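Local coordinates for StAR-related lipid transfer protein 5 (Homo sapiens, PDB 2R55) that probably binds cholesterol or related sterols and may carry them, or other lipids, through the cell, at residues S61-G66 and F170-G175; N67-E72 and S209-S214; E33-Y38 and S149-H154. All blocks are in the same frame, centred on the assembly; numbering follows the deposited sequence.

Interaction 1 of 3, residues S61-G66 and F170-G175; sequences SVEFPG and FNHPCG
Glu63 and Phe64, the two residues that press on His172, both turn their backbone N-H toward one oxygen, Ser61 OG. Glu63 N lies 2.7 Å from Ser61 OG and Phe64 N 3.1 Å from it, so a single hydroxyl closes an ST turn and an ST motif at once; both bonds are bent, with N-H...O angles of 133° and 140°. A third grip comes from His195 NE2 on strand 188-197, which ties this loop between strands 54-60 and 67-75 to the sheet. The imidazole of His172 meets two successive residues of the turn. Glu63 CB stands over one ring face, 3.8 Å from the His172 ring centroid, in a CH-pi contact. Phe64 CB reaches the outer end of the ring, 3.5 Å from His172 CE1. The Phe64 ring itself runs nearly parallel to the imidazole, the planes 25° apart, but is slid aside so that the two barely overlap. On the opposite side of the phenyl ring Gly66 N sits above its centre. Glu63 CG then passes across Pro173, 3.8 Å from Pro173 CD, and the bend at chi2 carries the carboxylate onward to a salt bridge with Lys34 of helix 21-40. Across the two segments the contact is therefore carbon on ring and carbon on carbon, while the polar bonds fixing the turn lie within the loop and to His195, and Lys34 takes up the Glu63 charge.

Interaction 2 of 3, residues N67-E72 and S209-S214; sequences NLYRGE and SFFPRS
Phe211 follows Phe210, whose CD2 lies over the centre of one face of the Phe211 ring, and is the first residue along 209-214 to meet Tyr69 of the strand; its CB does most of the touching. That methylene lies over one face of the Tyr69 ring, 3.6 Å from the ring centroid and 19° off the ring normal, a CH-pi contact displaced toward the rim, with Tyr69 CE1 3.4 Å from Phe211 CB. The phenyl ring lies oblique to the phenol, the planes inclined at 31°; with CG anti to the carbonyl carbon (chi1 -74°) it leads away from strand 67-72 and packs on Thr196 of strand 188-197. This is the junction between sheet and C-terminal helix in the helix-grip fold of START domains, where that helix lies across the curved sheet and, as in relatives, probably forms part of the wall of the lipid cavity. Pro212 follows and extends the contact across the phenol to its CE2 side, from the same side of the ring plane as Phe211 CB, with Pro212 CD 3.6 Å from Tyr69 CE2. The helix is kinked here, since the proline nitrogen makes no bond to the preceding turn; helical bonding is seen again at Ser214, whose N is 2.8 Å from Phe210 O. Asp208 and Met215 of the same helix also touch Tyr69, as does Trp58 of strand 54-60.

Interaction 3 of 3, residues E33-Y38 and S149-H154; sequences EKMLQY and SSNATH
Met35 and Asn151 meet where helix 21-40, the N-terminal helix of the START domain, packs on strand 148-154 of its curved sheet, and the close packing is concentrated in this pair. Asn151 OD1 sits against the start of the methionine chain, 3.3 Å from Met35 CB and 3.5 Å from Met35 CG. Bends at chi2 (-78°) and chi3 (-70°) curl the thioether so that Met35 CE comes to 3.6 Å from Ser150 O, bringing the methyl group onto the strand backbone. Met35 also touches Phe177 on the neighbouring strand. The amide of Asn151 is held at its nitrogen: ND2 donates to Ser149 OG at 2.7 Å, with the hydroxyl tilted 20° from the amide plane, and bonds to Leu139 O of strand 132-142. Away from this pair the contact thins quickly, and Glu33, an exposed residue, starts out away from the strand. No hydrogen bond crosses from helix to strand. The buried interface thus relies on van der Waals fit between a flexible thioether and the oxygen side of an amide whose rotation is set by bonds within the sheet.

Overall arrangement
All three contacts reach the same curved sheet of the START domain but join different elements to it. Interactions 2 and 3 are buried helix-on-sheet contacts, one with the C-terminal helix and one with the N-terminal helix; interaction 1, partly buried, brings a loop against the break in strand 167-180 at His172 and Pro173. None has a hydrogen bond between its own segments: aromatic faces dominate interactions 1 and 2, a thioether beside an amide interaction 3. Interactions 1 and 3 are the most directly coupled, through probable backbone bonds of Asn171 O with His154 N and Cys174 O with Ala152 N. Segment 67-72 of interaction 2 continues directly from loop 61-66, and its Leu68 packs on Tyr38 of interaction 3.

Interaction 1 of 3, residues S61-G66 and F170-G175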
loop_
_atom_site.group_PDB
_atom_site.type_symbol
_atom_site.label_atom_id
_atom_site.label_comp_id
_atom_site.label_asym_id
_atom_site.label_seq_id
_atom_site.Cartn_x
_atom_site.Cartn_y
_atom_site.Cartn_z
ATOM N N SER A 61 -2.836 1.414 -15.155
ATOM C CA SER A 61 -2.158 2.559 -14.579
ATOM C C SER A 61 -1.819 3.516 -15.690
ATOM O O SER A 61 -1.580 3.066 -16.818
ATOM C CB SER A 61 -0.859 2.096 -13.947
ATOM O OG SER A 61 0.122 3.112 -13.990
ATOM N N VAL A 62 -1.824 4.818 -15.388
ATOM C CA VAL A 62 -1.258 5.827 -16.299
ATOM C C VAL A 62 0.201 6.162 -15.895
ATOM O O VAL A 62 0.878 6.918 -16.577
ATOM C CB VAL A 62 -2.137 7.139 -16.421
ATOM C CG1 VAL A 62 -3.541 6.818 -16.903
ATOM C CG2 VAL A 62 -2.190 7.910 -15.109
ATOM N N GLU A 63 0.667 5.591 -14.788
ATOM C CA GLU A 63 2.014 5.851 -14.281
ATOM C C GLU A 63 3.104 4.989 -14.942
ATOM O O GLU A 63 4.254 5.416 -14.996
ATOM C CB GLU A 63 2.087 5.668 -12.758
ATOM C CG GLU A 63 1.133 6.542 -11.888
ATOM C CD GLU A 63 1.219 8.068 -12.111
ATOM O OE1 GLU A 63 2.243 8.591 -12.580
ATOM O OE2 GLU A 63 0.222 8.762 -11.788
ATOM N N PHE A 64 2.736 3.799 -15.441
ATOM C CA PHE A 64 3.673 2.811 -15.994
ATOM C C PHE A 64 2.871 1.775 -16.806
ATOM O O PHE A 64 1.649 1.732 -16.687
ATOM C CB PHE A 64 4.522 2.163 -14.881
ATOM C CG PHE A 64 3.866 1.000 -14.169
ATOM C CD1 PHE A 64 2.639 1.132 -13.551
ATOM C CD2 PHE A 64 4.519 -0.227 -14.092
ATOM C CE1 PHE A 64 2.045 0.062 -12.892
ATOM C CE2 PHE A 64 3.941 -1.322 -13.416
ATOM C CZ PHE A 64 2.704 -1.178 -12.822
ATOM N N PRO A 65 3.550 0.948 -17.642
ATOM C CA PRO A 65 2.830 -0.048 -18.450
ATOM C C PRO A 65 1.755 -0.857 -17.695
ATOM O O PRO A 65 0.667 -1.056 -18.252
ATOM C CB PRO A 65 3.943 -0.976 -18.927
ATOM C CG PRO A 65 5.127 -0.100 -19.006
ATOM C CD PRO A 65 5.007 0.873 -17.874
ATOM N N GLY A 66 2.033 -1.277 -16.449
ATOM C CA GLY A 66 1.141 -2.170 -15.684
ATOM C C GLY A 66 -0.197 -1.634 -15.174
ATOM O O GLY A 66 -0.811 -0.738 -15.776
ATOM N N PHE A 170 9.487 -0.257 -7.802
ATOM C CA PHE A 170 9.028 1.109 -7.724
ATOM C C PHE A 170 7.521 1.075 -7.543
ATOM O O PHE A 170 6.797 0.562 -8.390
ATOM C CB PHE A 170 9.406 1.881 -8.985
ATOM C CG PHE A 170 10.885 1.910 -9.267
ATOM C CD1 PHE A 170 11.448 1.010 -10.163
ATOM C CD2 PHE A 170 11.715 2.841 -8.635
ATOM C CE1 PHE A 170 12.836 1.012 -10.433
ATOM C CE2 PHE A 170 13.095 2.872 -8.895
ATOM C CZ PHE A 170 13.660 1.941 -9.797
ATOM N N ASN A 171 7.067 1.568 -6.396
ATOM C CA ASN A 171 5.655 1.834 -6.175
ATOM C C ASN A 171 5.282 3.136 -6.833
ATOM O O ASN A 171 5.995 4.131 -6.693
ATOM C CB ASN A 171 5.364 1.989 -4.676
ATOM C CG ASN A 171 5.314 0.671 -3.954
ATOM O OD1 ASN A 171 4.706 -0.286 -4.426
ATOM N ND2 ASN A 171 5.954 0.610 -2.808
ATOM N N HIS A 172 4.157 3.132 -7.542
ATOM C CA HIS A 172 3.516 4.376 -7.964
ATOM C C HIS A 172 2.397 4.736 -6.952
ATOM O O HIS A 172 2.143 3.940 -6.022
ATOM C CB HIS A 172 3.037 4.227 -9.388
ATOM C CG HIS A 172 4.150 4.113 -10.371
ATOM N ND1 HIS A 172 4.581 2.905 -10.869
ATOM C CD2 HIS A 172 4.940 5.058 -10.934
ATOM C CE1 HIS A 172 5.571 3.113 -11.719
ATOM N NE2 HIS A 172 5.809 4.410 -11.775
ATOM N N PRO A 173 1.774 5.934 -7.075
ATOM C CA PRO A 173 0.909 6.389 -5.964
ATOM C C PRO A 173 -0.002 5.286 -5.444
ATOM O O PRO A 173 -0.750 4.688 -6.214
ATOM C CB PRO A 173 0.104 7.522 -6.586
ATOM C CG PRO A 173 1.040 8.092 -7.626
ATOM C CD PRO A 173 1.821 6.928 -8.168
ATOM N N CYS A 174 0.093 5.011 -4.148
ATOM C CA CYS A 174 -0.572 3.867 -3.537
ATOM C C CYS A 174 -0.727 4.090 -2.056
ATOM O O CYS A 174 -0.182 5.046 -1.514
ATOM C CB CYS A 174 0.243 2.584 -3.721
ATOM S SG CYS A 174 1.899 2.573 -3.000
ATOM N N GLY A 175 -1.453 3.184 -1.406
ATOM C CA GLY A 175 -1.596 3.229 0.038
ATOM C C GLY A 175 -2.985 2.874 0.500
ATOM O O GLY A 175 -3.689 2.090 -0.140
#

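Interaction 2 of 3, residues N67-E72 and S209-S214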
loop_
_atom_site.group_PDB
_atom_site.type_symbol
_atom_site.label_atom_id
_atom_site.label_comp_id
_atom_site.label_asym_id
_atom_site.label_seq_id
_atom_site.Cartn_x
_atom_site.Cartn_y
_atom_site.Cartn_z
ATOM N N ASN A 67 -0.660 -2.192 -14.055
ATOM C CA ASN A 67 -1.997 -1.900 -13.558
ATOM C C ASN A 67 -2.032 -1.243 -12.181
ATOM O O ASN A 67 -1.043 -1.255 -11.448
ATOM C CB ASN A 67 -2.831 -3.179 -13.529
ATOM C CG ASN A 67 -2.928 -3.865 -14.895
ATOM O OD1 ASN A 67 -3.178 -3.235 -15.927
ATOM N ND2 ASN A 67 -2.757 -5.173 -14.892
ATOM N N LEU A 68 -3.189 -0.683 -11.834
ATOM C CA LEU A 68 -3.464 -0.210 -10.487
ATOM C C LEU A 68 -4.557 -1.086 -9.916
ATOM O O LEU A 68 -5.547 -1.355 -10.597
ATOM C CB LEU A 68 -3.910 1.259 -10.532
ATOM C CG LEU A 68 -4.624 1.970 -9.379
ATOM C CD1 LEU A 68 -3.744 2.103 -8.139
ATOM C CD2 LEU A 68 -5.147 3.362 -9.827
ATOM N N TYR A 69 -4.383 -1.506 -8.663
ATOM C CA TYR A 69 -5.293 -2.435 -7.985
ATOM C C TYR A 69 -6.006 -1.757 -6.818
ATOM O O TYR A 69 -5.390 -0.982 -6.070
ATOM C CB TYR A 69 -4.533 -3.687 -7.495
ATOM C CG TYR A 69 -4.115 -4.592 -8.627
ATOM C CD1 TYR A 69 -2.870 -4.444 -9.247
ATOM C CD2 TYR A 69 -4.975 -5.577 -9.105
ATOM C CE1 TYR A 69 -2.493 -5.265 -10.322
ATOM C CE2 TYR A 69 -4.610 -6.408 -10.174
ATOM C CZ TYR A 69 -3.370 -6.243 -10.775
ATOM O OH TYR A 69 -3.026 -7.048 -11.826
ATOM N N ARG A 70 -7.293 -2.066 -6.661
ATOM C CA ARG A 70 -8.138 -1.428 -5.682
ATOM C C ARG A 70 -8.815 -2.487 -4.816
ATOM O O ARG A 70 -9.550 -3.349 -5.320
ATOM C CB ARG A 70 -9.188 -0.592 -6.407
ATOM C CG ARG A 70 -10.266 0.069 -5.517
ATOM C CD ARG A 70 -11.535 0.265 -6.312
ATOM N NE ARG A 70 -12.364 1.344 -5.795
ATOM C CZ ARG A 70 -13.204 1.223 -4.769
ATOM N NH1 ARG A 70 -13.321 0.064 -4.113
ATOM N NH2 ARG A 70 -13.916 2.275 -4.379
ATOM N N GLY A 71 -8.541 -2.417 -3.520
ATOM C CA GLY A 71 -9.164 -3.289 -2.539
ATOM C C GLY A 71 -10.182 -2.515 -1.722
ATOM O O GLY A 71 -9.923 -1.385 -1.298
ATOM N N GLU A 72 -11.343 -3.115 -1.513
ATOM C CA GLU A 72 -12.344 -2.529 -0.636
ATOM C C GLU A 72 -12.920 -3.591 0.302
ATOM O O GLU A 72 -13.186 -4.739 -0.103
ATOM C CB GLU A 72 -13.436 -1.814 -1.445
ATOM C CG GLU A 72 -14.675 -1.390 -0.644
ATOM C CD GLU A 72 -15.344 -0.115 -1.171
ATOM O OE1 GLU A 72 -15.351 0.121 -2.412
ATOM O OE2 GLU A 72 -15.862 0.656 -0.327
ATOM N N SER A 209 -1.330 -12.660 -12.018
ATOM C CA SER A 209 -1.935 -13.605 -11.074
ATOM C C SER A 209 -1.694 -13.170 -9.632
ATOM O O SER A 209 -2.578 -13.291 -8.768
ATOM C CB SER A 209 -1.378 -15.018 -11.289
ATOM O OG SER A 209 -1.257 -15.301 -12.670
ATOM N N PHE A 210 -0.491 -12.661 -9.392
ATOM C CA PHE A 210 -0.022 -12.370 -8.054
ATOM C C PHE A 210 -0.857 -11.297 -7.357
ATOM O O PHE A 210 -1.421 -11.540 -6.314
ATOM C CB PHE A 210 1.470 -11.990 -8.096
ATOM C CG PHE A 210 2.005 -11.460 -6.798
ATOM C CD1 PHE A 210 2.309 -12.321 -5.748
ATOM C CD2 PHE A 210 2.197 -10.087 -6.622
ATOM C CE1 PHE A 210 2.797 -11.819 -4.537
ATOM C CE2 PHE A 210 2.682 -9.572 -5.413
ATOM C CZ PHE A 210 2.983 -10.436 -4.376
ATOM N N PHE A 211 -0.934 -10.117 -7.951
ATOM C CA PHE A 211 -1.569 -8.963 -7.309
ATOM C C PHE A 211 -3.000 -9.112 -6.780
ATOM O O PHE A 211 -3.218 -8.826 -5.606
ATOM C CB PHE A 211 -1.413 -7.716 -8.164
ATOM C CG PHE A 211 -0.044 -7.168 -8.126
ATOM C CD1 PHE A 211 0.496 -6.733 -6.914
ATOM C CD2 PHE A 211 0.731 -7.117 -9.278
ATOM C CE1 PHE A 211 1.777 -6.241 -6.850
ATOM C CE2 PHE A 211 2.013 -6.619 -9.229
ATOM C CZ PHE A 211 2.546 -6.183 -8.005
ATOM N N PRO A 212 -3.964 -9.555 -7.621
ATOM C CA PRO A 212 -5.298 -9.859 -7.094
ATOM C C PRO A 212 -5.222 -10.641 -5.785
ATOM O O PRO A 212 -5.739 -10.191 -4.750
ATOM C CB PRO A 212 -5.911 -10.747 -8.175
ATOM C CG PRO A 212 -5.179 -10.430 -9.409
ATOM C CD PRO A 212 -3.879 -9.788 -9.071
ATOM N N ARG A 213 -4.543 -11.784 -5.845
ATOM C CA ARG A 213 -4.382 -12.698 -4.725
ATOM C C ARG A 213 -3.651 -12.044 -3.572
ATOM O O ARG A 213 -3.924 -12.333 -2.409
ATOM C CB ARG A 213 -3.600 -13.933 -5.166
ATOM C CG ARG A 213 -4.321 -14.816 -6.177
ATOM C CD ARG A 213 -4.135 -16.329 -5.851
ATOM N NE ARG A 213 -2.746 -16.774 -5.993
ATOM C CZ ARG A 213 -2.278 -17.958 -5.589
ATOM N NH1 ARG A 213 -3.077 -18.858 -5.003
ATOM N NH2 ARG A 213 -0.993 -18.250 -5.771
ATOM N N SER A 214 -2.727 -11.153 -3.906
ATOM C CA SER A 214 -1.932 -10.449 -2.915
ATOM C C SER A 214 -2.843 -9.547 -2.081
ATOM O O SER A 214 -2.704 -9.477 -0.862
ATOM C CB SER A 214 -0.829 -9.637 -3.612
ATOM O OG SER A 214 0.159 -9.182 -2.702
#

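Interaction 3 of 3, residues E33-Y38 and S149-H154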
loop_
_atom_site.group_PDB
_atom_site.type_symbol
_atom_site.label_atom_id
_atom_site.label_comp_id
_atom_site.label_asym_id
_atom_site.label_seq_id
_atom_site.Cartn_x
_atom_site.Cartn_y
_atom_site.Cartn_z
ATOM N N GLU A 33 -3.256 13.671 -3.724
ATOM C CA GLU A 33 -4.258 14.172 -4.688
ATOM C C GLU A 33 -4.694 13.082 -5.674
ATOM O O GLU A 33 -5.894 12.894 -5.890
ATOM C CB GLU A 33 -3.782 15.438 -5.410
ATOM C CG GLU A 33 -4.159 16.723 -4.668
ATOM C CD GLU A 33 -3.163 17.877 -4.882
ATOM O OE1 GLU A 33 -2.457 17.910 -5.935
ATOM O OE2 GLU A 33 -3.090 18.749 -3.980
ATOM N N LYS A 34 -3.721 12.340 -6.225
ATOM C CA LYS A 34 -4.012 11.228 -7.128
ATOM C C LYS A 34 -4.752 10.102 -6.423
ATOM O O LYS A 34 -5.691 9.514 -6.946
ATOM C CB LYS A 34 -2.722 10.699 -7.758
ATOM C CG LYS A 34 -2.282 11.523 -8.957
ATOM C CD LYS A 34 -0.853 11.218 -9.290
ATOM C CE LYS A 34 -0.363 12.034 -10.458
ATOM N NZ LYS A 34 0.998 11.548 -10.773
ATOM N N MET A 35 -4.310 9.814 -5.215
ATOM C CA MET A 35 -4.952 8.829 -4.401
ATOM C C MET A 35 -6.406 9.198 -4.157
ATOM O O MET A 35 -7.297 8.375 -4.326
ATOM C CB MET A 35 -4.166 8.673 -3.118
ATOM C CG MET A 35 -2.993 7.733 -3.284
ATOM S SD MET A 35 -3.533 6.016 -3.272
ATOM C CE MET A 35 -4.014 5.824 -1.566
ATOM N N LEU A 36 -6.652 10.455 -3.831
ATOM C CA LEU A 36 -8.015 10.925 -3.657
ATOM C C LEU A 36 -8.868 10.681 -4.908
ATOM O O LEU A 36 -10.022 10.241 -4.809
ATOM C CB LEU A 36 -8.035 12.394 -3.226
ATOM C CG LEU A 36 -9.350 12.892 -2.597
ATOM C CD1 LEU A 36 -9.787 11.991 -1.422
ATOM C CD2 LEU A 36 -9.291 14.384 -2.178
ATOM N N GLN A 37 -8.289 10.930 -6.082
ATOM C CA GLN A 37 -9.005 10.718 -7.326
ATOM C C GLN A 37 -9.248 9.224 -7.585
ATOM O O GLN A 37 -10.341 8.849 -8.024
ATOM C CB GLN A 37 -8.335 11.454 -8.505
ATOM C CG GLN A 37 -9.307 12.334 -9.362
ATOM C CD GLN A 37 -10.172 13.308 -8.523
ATOM O OE1 GLN A 37 -9.787 13.730 -7.415
ATOM N NE2 GLN A 37 -11.346 13.670 -9.059
ATOM N N TYR A 38 -8.276 8.371 -7.247
ATOM C CA TYR A 38 -8.464 6.918 -7.336
ATOM C C TYR A 38 -9.610 6.437 -6.430
ATOM O O TYR A 38 -10.232 5.421 -6.711
ATOM C CB TYR A 38 -7.225 6.124 -6.890
ATOM C CG TYR A 38 -5.909 6.330 -7.612
ATOM C CD1 TYR A 38 -5.849 6.822 -8.905
ATOM C CD2 TYR A 38 -4.719 5.980 -6.991
ATOM C CE1 TYR A 38 -4.625 6.993 -9.544
ATOM C CE2 TYR A 38 -3.514 6.150 -7.613
ATOM C CZ TYR A 38 -3.471 6.654 -8.895
ATOM O OH TYR A 38 -2.262 6.819 -9.514
ATOM N N SER A 149 -5.308 8.566 5.898
ATOM C CA SER A 149 -4.810 7.895 4.698
ATOM C C SER A 149 -3.289 7.805 4.632
ATOM O O SER A 149 -2.574 8.602 5.262
ATOM C CB SER A 149 -5.333 8.580 3.436
ATOM O OG SER A 149 -4.470 9.631 3.038
ATOM N N SER A 150 -2.799 6.831 3.859
ATOM C CA SER A 150 -1.385 6.732 3.595
ATOM C C SER A 150 -1.193 6.832 2.107
ATOM O O SER A 150 -1.949 6.247 1.322
ATOM C CB SER A 150 -0.782 5.439 4.155
ATOM O OG SER A 150 -1.471 4.286 3.702
ATOM N N ASN A 151 -0.166 7.575 1.724
ATOM C CA ASN A 151 0.043 7.954 0.341
ATOM C C ASN A 151 1.522 7.831 0.046
ATOM O O ASN A 151 2.338 8.617 0.521
ATOM C CB ASN A 151 -0.437 9.392 0.122
ATOM C CG ASN A 151 -1.899 9.611 0.557
ATOM O OD1 ASN A 151 -2.833 9.379 -0.209
ATOM N ND2 ASN A 151 -2.086 10.068 1.777
ATOM N N ALA A 152 1.864 6.825 -0.741
ATOM C CA ALA A 152 3.235 6.445 -0.911
ATOM C C ALA A 152 3.591 6.451 -2.389
ATOM O O ALA A 152 2.802 6.008 -3.213
ATOM C CB ALA A 152 3.429 5.078 -0.306
ATOM N N THR A 153 4.762 6.992 -2.726
ATOM C CA THR A 153 5.307 6.875 -4.082
ATOM C C THR A 153 6.824 6.607 -4.056
ATOM O O THR A 153 7.493 6.982 -3.111
ATOM C CB THR A 153 4.955 8.108 -4.967
ATOM O OG1 THR A 153 4.775 7.697 -6.329
ATOM C CG2 THR A 153 6.051 9.169 -4.925
ATOM N N HIS A 154 7.363 5.971 -5.094
ATOM C CA HIS A 154 8.807 5.697 -5.152
ATOM C C HIS A 154 9.636 6.996 -5.175
ATOM O O HIS A 154 9.206 8.015 -5.747
ATOM C CB HIS A 154 9.144 4.864 -6.367
ATOM C CG HIS A 154 9.166 5.649 -7.639
ATOM N ND1 HIS A 154 8.029 5.906 -8.376
ATOM C CD2 HIS A 154 10.183 6.256 -8.290
ATOM C CE1 HIS A 154 8.350 6.630 -9.433
ATOM N NE2 HIS A 154 9.653 6.849 -9.406
#